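Local coordinates for proteasome assembly chaperone family protein (Pyrococcus furiosus, PDB 5Y9N) that belongs to the proteasome assembly chaperone (PAC2) family, assembles as a homopentamer and probably acts as a chaperone or binding partner for other proteins, at residues A[121-126]-A[180-185]; A[129-134]-A[147-152]; A[190-195]-A[210-215]. All coordinates share one frame; numbering follows the deposited sequence.

Contact 1: residues A[121-126]-A[180-185]; sequences IGFFKD and ETFGDR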
loop_
_atom_site.group_PDB
_atom_site.type_symbol
_atom_site.label_atom_id
_atom_site.label_comp_id
_atom_site.label_asym_id
_atom_site.label_seq_id
_atom_site.Cartn_x
_atom_site.Cartn_y
_atom_site.Cartn_z
ATOM N N ILE A 121 26.842 15.004 -8.114
ATOM C CA ILE A 121 27.879 14.747 -9.112
ATOM C C ILE A 121 29.219 14.566 -8.429
ATOM O O ILE A 121 30.034 15.489 -8.321
ATOM C CB ILE A 121 27.802 15.822 -10.255
ATOM C CG1 ILE A 121 27.095 15.251 -11.538
ATOM C CG2 ILE A 121 29.126 16.531 -10.568
ATOM C CD1 ILE A 121 27.341 13.794 -11.947
ATOM N N GLY A 122 29.372 13.357 -7.892
ATOM C CA GLY A 122 30.627 12.876 -7.367
ATOM C C GLY A 122 31.246 13.663 -6.238
ATOM O O GLY A 122 30.624 14.541 -5.679
ATOM N N PHE A 123 32.485 13.308 -5.907
ATOM C CA PHE A 123 33.226 13.952 -4.824
ATOM C C PHE A 123 34.491 14.638 -5.288
ATOM O O PHE A 123 34.763 15.775 -4.854
ATOM C CB PHE A 123 33.543 12.917 -3.742
ATOM C CG PHE A 123 32.332 12.464 -2.991
ATOM C CD1 PHE A 123 31.895 13.164 -1.856
ATOM C CD2 PHE A 123 31.592 11.381 -3.447
ATOM C CE1 PHE A 123 30.765 12.755 -1.181
ATOM C CE2 PHE A 123 30.441 10.969 -2.765
ATOM C CZ PHE A 123 30.025 11.673 -1.631
ATOM N N PHE A 124 35.251 13.965 -6.150
ATOM C CA PHE A 124 36.598 14.431 -6.490
ATOM C C PHE A 124 36.590 15.322 -7.735
ATOM O O PHE A 124 37.316 15.045 -8.695
ATOM C CB PHE A 124 37.555 13.229 -6.660
ATOM C CG PHE A 124 37.726 12.384 -5.418
ATOM C CD1 PHE A 124 36.871 11.314 -5.164
ATOM C CD2 PHE A 124 38.761 12.642 -4.513
ATOM C CE1 PHE A 124 37.046 10.509 -4.029
ATOM C CE2 PHE A 124 38.935 11.851 -3.372
ATOM C CZ PHE A 124 38.079 10.783 -3.138
ATOM N N LYS A 125 35.746 16.357 -7.728
ATOM C CA LYS A 125 35.699 17.362 -8.811
ATOM C C LYS A 125 36.295 18.673 -8.279
ATOM O O LYS A 125 35.959 19.098 -7.161
ATOM C CB LYS A 125 34.245 17.569 -9.303
ATOM C CG LYS A 125 34.068 17.598 -10.825
ATOM C CD LYS A 125 34.932 18.626 -11.561
ATOM C CE LYS A 125 36.110 18.003 -12.326
ATOM N NZ LYS A 125 37.200 18.990 -12.603
ATOM N N ASP A 126 37.168 19.296 -9.072
ATOM C CA ASP A 126 37.894 20.536 -8.705
ATOM C C ASP A 126 36.941 21.703 -8.421
ATOM O O ASP A 126 36.924 22.235 -7.298
ATOM C CB ASP A 126 38.894 20.954 -9.807
ATOM C CG ASP A 126 40.077 19.998 -9.961
ATOM O OD1 ASP A 126 39.920 18.764 -9.826
ATOM O OD2 ASP A 126 41.173 20.498 -10.275
ATOM N N GLU A 180 25.899 21.958 -9.497
ATOM C CA GLU A 180 26.641 20.744 -9.160
ATOM C C GLU A 180 26.953 20.726 -7.663
ATOM O O GLU A 180 27.288 21.773 -7.066
ATOM C CB GLU A 180 27.957 20.661 -9.933
ATOM C CG GLU A 180 27.757 20.284 -11.389
ATOM C CD GLU A 180 29.050 20.112 -12.167
ATOM O OE1 GLU A 180 30.125 20.558 -11.694
ATOM O OE2 GLU A 180 28.965 19.552 -13.284
ATOM N N THR A 181 26.785 19.550 -7.064
ATOM C CA THR A 181 27.074 19.354 -5.634
ATOM C C THR A 181 27.496 17.889 -5.404
ATOM O O THR A 181 27.402 17.045 -6.325
ATOM C CB THR A 181 25.859 19.750 -4.745
ATOM O OG1 THR A 181 26.224 19.744 -3.369
ATOM C CG2 THR A 181 24.685 18.799 -4.960
ATOM N N PHE A 182 27.948 17.607 -4.181
ATOM C CA PHE A 182 28.406 16.262 -3.799
ATOM C C PHE A 182 27.296 15.247 -4.001
ATOM O O PHE A 182 27.496 14.206 -4.630
ATOM C CB PHE A 182 28.849 16.204 -2.346
ATOM C CG PHE A 182 29.944 17.151 -2.009
ATOM C CD1 PHE A 182 31.261 16.838 -2.327
ATOM C CD2 PHE A 182 29.669 18.360 -1.357
ATOM C CE1 PHE A 182 32.295 17.713 -1.999
ATOM C CE2 PHE A 182 30.684 19.239 -1.024
ATOM C CZ PHE A 182 32.009 18.908 -1.342
ATOM N N GLY A 183 26.118 15.585 -3.478
ATOM C CA GLY A 183 24.921 14.759 -3.664
ATOM C C GLY A 183 24.392 14.093 -2.413
ATOM O O GLY A 183 23.405 13.373 -2.479
ATOM N N ASP A 184 25.041 14.353 -1.275
ATOM C CA ASP A 184 24.790 13.643 -0.032
ATOM C C ASP A 184 24.677 14.561 1.194
ATOM O O ASP A 184 24.677 14.061 2.317
ATOM C CB ASP A 184 25.960 12.675 0.193
ATOM C CG ASP A 184 27.257 13.394 0.553
ATOM O OD1 ASP A 184 27.325 14.651 0.446
ATOM O OD2 ASP A 184 28.226 12.720 0.956
ATOM N N ARG A 185 24.636 15.880 1.016
ATOM C CA ARG A 185 24.661 16.791 2.157
ATOM C C ARG A 185 24.226 18.197 1.777
ATOM O O ARG A 185 24.339 18.570 0.604
ATOM C CB ARG A 185 26.068 16.866 2.745
ATOM C CG ARG A 185 27.022 17.706 1.921
ATOM C CD ARG A 185 28.446 17.442 2.346
ATOM N NE ARG A 185 28.843 16.081 2.010
ATOM C CZ ARG A 185 30.005 15.535 2.338
ATOM N NH1 ARG A 185 30.951 16.241 2.951
ATOM N NH2 ARG A 185 30.245 14.271 2.010
#
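Ile121 and Thr181 make the backbone hydrogen bond that joins the loop between strands 112-120 and 130-134 to the end of strand 174-181 in the mixed central sheet: Ile121 N gives its hydrogen to Thr181 O over 2.8 Å, with an N-H...O angle of 146°. A softer backbone contact follows, in which the CA-H of Phe182 points at Gly122 O, Phe182 CA and Gly122 O lying 3.4 Å apart. Glycine suits position 122 because its phi is positive.

The apolar contact is between Phe123 and Phe182, which cross at about a right angle, their CD1 atoms 3.8 Å apart. Elsewhere the CG2 methyl of Ile121 lies against the Glu180 carboxylate, 3.9 Å from Glu180 CD; that buried group is bonded by Trp131 and Glu129.

The charged pair is side-on: Arg185 NE reaches Asp184 OD1 at 2.6 Å and Arg185 NH2 reaches Asp184 OD2 at 2.8 Å. With Asp184 CG between its backbone N and carbonyl carbon (chi1 71°), OD2 lies near the plane of the Phe123 ring at its edge, the carboxylate turned 72° from the ring. Phe182 CG stands over one guanidinium face, offset toward the rim.

An anionic oxygen beside the ring hydrogens of Phe123 is probably favourable, though partly offset by Arg185 NH2 at the same edge, and the two-pronged grip of Arg185 probably fixes the carboxylate's rotation. The loop thus closes with one bent backbone bond and the Asp184-Arg185 pair beside Phe123.

Contact 2: residues A[129-134]-A[147-152]; sequences EVWGIG and GVKILK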
loop_
_atom_site.group_PDB
_atom_site.type_symbol
_atom_site.label_atom_id
_atom_site.label_comp_id
_atom_site.label_asym_id
_atom_site.label_seq_id
_atom_site.Cartn_x
_atom_site.Cartn_y
_atom_site.Cartn_z
ATOM N N GLU A 129 30.246 23.450 -11.093
ATOM C CA GLU A 129 29.674 24.316 -12.106
ATOM C C GLU A 129 28.194 24.562 -11.774
ATOM O O GLU A 129 27.656 24.033 -10.791
ATOM C CB GLU A 129 29.759 23.681 -13.504
ATOM C CG GLU A 129 31.051 22.975 -13.897
ATOM C CD GLU A 129 32.173 23.907 -14.331
ATOM O OE1 GLU A 129 32.229 25.055 -13.864
ATOM O OE2 GLU A 129 32.995 23.473 -15.168
ATOM N N VAL A 130 27.578 25.405 -12.596
ATOM C CA VAL A 130 26.147 25.542 -12.643
ATOM C C VAL A 130 25.707 25.276 -14.071
ATOM O O VAL A 130 26.176 25.949 -15.003
ATOM C CB VAL A 130 25.683 26.939 -12.245
ATOM C CG1 VAL A 130 24.169 27.067 -12.422
ATOM C CG2 VAL A 130 26.084 27.225 -10.808
ATOM N N TRP A 131 24.824 24.286 -14.251
ATOM C CA TRP A 131 24.253 24.023 -15.557
ATOM C C TRP A 131 22.897 24.706 -15.657
ATOM O O TRP A 131 22.346 25.207 -14.667
ATOM C CB TRP A 131 24.100 22.533 -15.799
ATOM C CG TRP A 131 25.372 21.757 -15.826
ATOM C CD1 TRP A 131 26.115 21.361 -14.740
ATOM C CD2 TRP A 131 26.065 21.260 -16.979
ATOM N NE1 TRP A 131 27.199 20.628 -15.151
ATOM C CE2 TRP A 131 27.187 20.538 -16.517
ATOM C CE3 TRP A 131 25.802 21.294 -18.350
ATOM C CZ2 TRP A 131 28.095 19.909 -17.385
ATOM C CZ3 TRP A 131 26.684 20.650 -19.225
ATOM C CH2 TRP A 131 27.824 19.972 -18.731
ATOM N N GLY A 132 22.382 24.734 -16.883
ATOM C CA GLY A 132 21.122 25.402 -17.171
ATOM C C GLY A 132 20.377 24.704 -18.296
ATOM O O GLY A 132 20.954 23.928 -19.080
ATOM N N ILE A 133 19.079 24.958 -18.353
ATOM C CA ILE A 133 18.288 24.519 -19.474
ATOM C C ILE A 133 17.101 25.451 -19.557
ATOM O O ILE A 133 16.604 25.932 -18.530
ATOM C CB ILE A 133 17.862 23.042 -19.336
ATOM C CG1 ILE A 133 17.113 22.557 -20.563
ATOM C CG2 ILE A 133 16.991 22.820 -18.100
ATOM C CD1 ILE A 133 17.944 22.477 -21.814
ATOM N N GLY A 134 16.665 25.710 -20.790
ATOM C CA GLY A 134 15.587 26.649 -21.048
ATOM C C GLY A 134 14.429 25.962 -21.726
ATOM O O GLY A 134 14.600 24.899 -22.384
ATOM N N GLY A 147 27.124 32.861 -19.663
ATOM C CA GLY A 147 28.136 31.815 -19.468
ATOM C C GLY A 147 27.722 30.641 -18.601
ATOM O O GLY A 147 28.523 30.137 -17.809
ATOM N N VAL A 148 26.464 30.220 -18.734
ATOM C CA VAL A 148 25.958 29.025 -18.086
ATOM C C VAL A 148 26.025 27.916 -19.115
ATOM O O VAL A 148 25.564 28.106 -20.250
ATOM C CB VAL A 148 24.493 29.207 -17.635
ATOM C CG1 VAL A 148 23.990 27.926 -16.921
ATOM C CG2 VAL A 148 24.368 30.429 -16.724
ATOM N N LYS A 149 26.605 26.770 -18.734
ATOM C CA LYS A 149 26.648 25.618 -19.648
ATOM C C LYS A 149 25.233 25.074 -19.841
ATOM O O LYS A 149 24.512 24.852 -18.861
ATOM C CB LYS A 149 27.491 24.483 -19.071
ATOM C CG LYS A 149 28.957 24.776 -18.820
ATOM C CD LYS A 149 29.451 23.974 -17.601
ATOM C CE LYS A 149 30.943 23.871 -17.536
ATOM N NZ LYS A 149 31.430 22.624 -18.176
ATOM N N ILE A 150 24.840 24.848 -21.086
ATOM C CA ILE A 150 23.569 24.214 -21.371
ATOM C C ILE A 150 23.690 22.709 -21.285
ATOM O O ILE A 150 24.610 22.110 -21.818
ATOM C CB ILE A 150 22.989 24.633 -22.734
ATOM C CG1 ILE A 150 22.858 26.161 -22.800
ATOM C CG2 ILE A 150 21.650 23.948 -23.011
ATOM C CD1 ILE A 150 22.128 26.779 -21.626
ATOM N N LEU A 151 22.730 22.115 -20.585
ATOM C CA LEU A 151 22.653 20.680 -20.380
ATOM C C LEU A 151 22.139 20.056 -21.670
ATOM O O LEU A 151 21.105 20.449 -22.173
ATOM C CB LEU A 151 21.705 20.430 -19.219
ATOM C CG LEU A 151 21.646 19.098 -18.480
ATOM C CD1 LEU A 151 22.997 18.680 -17.949
ATOM C CD2 LEU A 151 20.651 19.228 -17.348
ATOM N N LYS A 152 22.890 19.100 -22.223
ATOM C CA LYS A 152 22.531 18.480 -23.507
ATOM C C LYS A 152 21.615 17.296 -23.308
ATOM O O LYS A 152 20.581 17.176 -23.985
ATOM C CB LYS A 152 23.809 18.041 -24.255
ATOM C CG LYS A 152 24.786 19.176 -24.589
ATOM C CD LYS A 152 24.217 20.183 -25.591
ATOM C CE LYS A 152 25.295 20.862 -26.410
ATOM N NZ LYS A 152 24.658 21.915 -27.236
#
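Lys149 lies across Trp131 in a beta-alpha-beta unit, where 149-150, a short and weakly bonded parallel strand, sits beside strand 130-134 and meets it most clearly at Gly132 and Ile150; the connecting helix is 137-144. Lys149, Trp131 and Leu151 bury the most surface here.

The indole is sandwiched. Over one face runs the aliphatic part of Lys149, its CB making a CH-pi contact 4.1 Å from the centroid of the Trp131 six-membered ring and its CD standing above the centre of the ring system. Leu151 lies over the opposite face, offset toward the rim: its CG is anti to the backbone N (chi1 -164°), which brings Leu151 CD1 to 3.9 Å from Trp131 CE3. A long, flexible methylene chain suits lysine to this place, since it can cover the ring and still carry its charge onward to Glu129, where Lys149 NZ and Glu129 OE2 form a salt bridge at 3.5 Å. Without the carboxylate, as with an alanine in place of Glu129, the ammonium is likely to lose its mate across the contact and the lysine tail to swing more freely.

Within the strand, Ile133 packs on Gly66 of a neighbouring subunit; the backbone of Lys152 is hydrogen-bonded to that subunit. Both the N and the O of Gly132 bond to segment 147-152: Gly132 N donates to Lys149 O at 2.9 Å, and Gly132 O accepts from Leu151 N at 3.0 Å. Glycine suits the place, because a CB would fall about 2.9 Å from Val148 CG1.

Contact 3: residues A[190-195]-A[210-215]; sequences AAANVV and PLLKEA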
loop_
_atom_site.group_PDB
_atom_site.type_symbol
_atom_site.label_atom_id
_atom_site.label_comp_id
_atom_site.label_asym_id
_atom_site.label_seq_id
_atom_site.Cartn_x
_atom_site.Cartn_y
_atom_site.Cartn_z
ATOM N N ALA A 190 27.300 25.429 -3.299
ATOM C CA ALA A 190 26.628 25.239 -4.593
ATOM C C ALA A 190 25.417 26.168 -4.741
ATOM O O ALA A 190 25.132 26.648 -5.842
ATOM C CB ALA A 190 26.196 23.788 -4.774
ATOM N N ALA A 191 24.727 26.427 -3.631
ATOM C CA ALA A 191 23.619 27.360 -3.624
ATOM C C ALA A 191 24.116 28.741 -4.007
ATOM O O ALA A 191 23.476 29.436 -4.804
ATOM C CB ALA A 191 22.946 27.396 -2.259
ATOM N N ALA A 192 25.269 29.119 -3.451
ATOM C CA ALA A 192 25.896 30.401 -3.779
ATOM C C ALA A 192 26.178 30.521 -5.279
ATOM O O ALA A 192 25.812 31.510 -5.908
ATOM C CB ALA A 192 27.168 30.590 -2.984
ATOM N N ASN A 193 26.782 29.488 -5.857
ATOM C CA ASN A 193 26.994 29.456 -7.302
ATOM C C ASN A 193 25.719 29.764 -8.076
ATOM O O ASN A 193 25.744 30.521 -9.047
ATOM C CB ASN A 193 27.541 28.116 -7.774
ATOM C CG ASN A 193 28.874 27.763 -7.141
ATOM O OD1 ASN A 193 29.521 28.607 -6.508
ATOM N ND2 ASN A 193 29.280 26.500 -7.288
ATOM N N VAL A 194 24.615 29.166 -7.643
ATOM C CA VAL A 194 23.317 29.346 -8.281
ATOM C C VAL A 194 22.807 30.767 -8.070
ATOM O O VAL A 194 22.321 31.383 -9.012
ATOM C CB VAL A 194 22.286 28.295 -7.776
ATOM C CG1 VAL A 194 20.855 28.633 -8.210
ATOM C CG2 VAL A 194 22.685 26.906 -8.263
ATOM N N VAL A 195 22.921 31.286 -6.846
ATOM C CA VAL A 195 22.509 32.670 -6.568
ATOM C C VAL A 195 23.310 33.682 -7.417
ATOM O O VAL A 195 22.743 34.669 -7.886
ATOM C CB VAL A 195 22.617 33.031 -5.076
ATOM C CG1 VAL A 195 22.217 34.479 -4.850
ATOM C CG2 VAL A 195 21.728 32.139 -4.216
ATOM N N PRO A 210 27.529 35.747 2.963
ATOM C CA PRO A 210 26.977 35.100 4.172
ATOM C C PRO A 210 26.785 33.585 4.011
ATOM O O PRO A 210 26.930 32.841 4.977
ATOM C CB PRO A 210 25.614 35.793 4.359
ATOM C CG PRO A 210 25.752 37.094 3.640
ATOM C CD PRO A 210 26.629 36.798 2.458
ATOM N N LEU A 211 26.489 33.164 2.778
ATOM C CA LEU A 211 26.332 31.784 2.431
ATOM C C LEU A 211 27.676 31.055 2.514
ATOM O O LEU A 211 27.776 30.004 3.160
ATOM C CB LEU A 211 25.756 31.675 1.018
ATOM C CG LEU A 211 24.574 30.755 0.732
ATOM C CD1 LEU A 211 23.471 30.915 1.760
ATOM C CD2 LEU A 211 24.052 31.080 -0.659
ATOM N N LEU A 212 28.701 31.607 1.866
ATOM C CA LEU A 212 30.051 31.035 1.947
ATOM C C LEU A 212 30.616 31.044 3.395
ATOM O O LEU A 212 31.336 30.131 3.790
ATOM C CB LEU A 212 30.996 31.758 0.978
ATOM C CG LEU A 212 30.680 31.639 -0.523
ATOM C CD1 LEU A 212 31.617 32.557 -1.306
ATOM C CD2 LEU A 212 30.778 30.210 -1.041
ATOM N N LYS A 213 30.253 32.065 4.169
ATOM C CA LYS A 213 30.622 32.192 5.584
ATOM C C LYS A 213 29.981 31.066 6.388
ATOM O O LYS A 213 30.641 30.389 7.184
ATOM C CB LYS A 213 30.156 33.572 6.108
ATOM C CG LYS A 213 30.473 33.938 7.561
ATOM C CD LYS A 213 31.942 34.276 7.806
ATOM C CE LYS A 213 32.746 33.075 8.301
ATOM N NZ LYS A 213 34.200 33.158 8.041
ATOM N N GLU A 214 28.681 30.881 6.159
ATOM C CA GLU A 214 27.895 29.826 6.794
ATOM C C GLU A 214 28.536 28.454 6.572
ATOM O O GLU A 214 28.641 27.662 7.503
ATOM C CB GLU A 214 26.472 29.841 6.237
ATOM C CG GLU A 214 25.429 29.090 7.037
ATOM C CD GLU A 214 24.095 29.035 6.280
ATOM O OE1 GLU A 214 24.052 28.350 5.233
ATOM O OE2 GLU A 214 23.085 29.671 6.710
ATOM N N ALA A 215 28.976 28.189 5.350
ATOM C CA ALA A 215 29.624 26.929 5.019
ATOM C C ALA A 215 30.930 26.729 5.771
ATOM O O ALA A 215 31.218 25.614 6.210
ATOM C CB ALA A 215 29.879 26.837 3.519
#
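Leu211 lays its CD2 methyl over one face of the Ala191-Ala192 peptide, the flat group met across these segments; no flat side chain takes part. Leu211 CD2 stands almost directly above Ala192 N, 3.6 Å away, and 4.1 Å from Ala191 C. Leu211 CD2 also reaches the neighbouring methyl groups, 3.9 Å from Ala192 CB and 4.2 Å from Ala191 CB. Val195 CG2 closes in more loosely, 4.4 Å from Leu211 CD2. Alanine fits at 191 and 192 because a single methyl lets the leucine approach the main chain itself.

The two segments belong to an antiparallel helical hairpin, helix 188-202 followed by helix 209-244, with local axes 9.4 Å apart and 173° between their directions. Helix 209-244 is predicted to form a coiled coil from Leu212 onward. Helix 32-43 adds to the same apolar layer, Phe39 touching Leu211 and Ala36 touching Val195, while Val208 packs on Ala192. Leu212 approaches from the following position: its CG lies anti to the carbonyl carbon (chi1 -64°), and Leu212 CD2 ends 4.1 Å from Ala192 CB.

How the contacts relate
Contacts 1 and 2, with centres about 17 Å apart, reach neighbouring strands of one sheet, and helix 188-202 of contact 3 packs against both. The Glu180 carboxylate ties the first two: Glu180 OE2 lies 2.8 Å from Trp131 NE1 and Glu180 OE1 3.0 Å from Glu129 N, both probable hydrogen bonds. Along the chain, contact 2 is nested within the loop that contact 1 closes. Contact 3 follows both in sequence, its centre about 15 Å from that of contact 1 and 19 Å from that of contact 2. Helix 188-202 is the bridge: Ala190 CB packs on the backbone O of Glu180 and on Thr181 CB, and Val130 CG2 lies 3.5 Å from Asn193 CB.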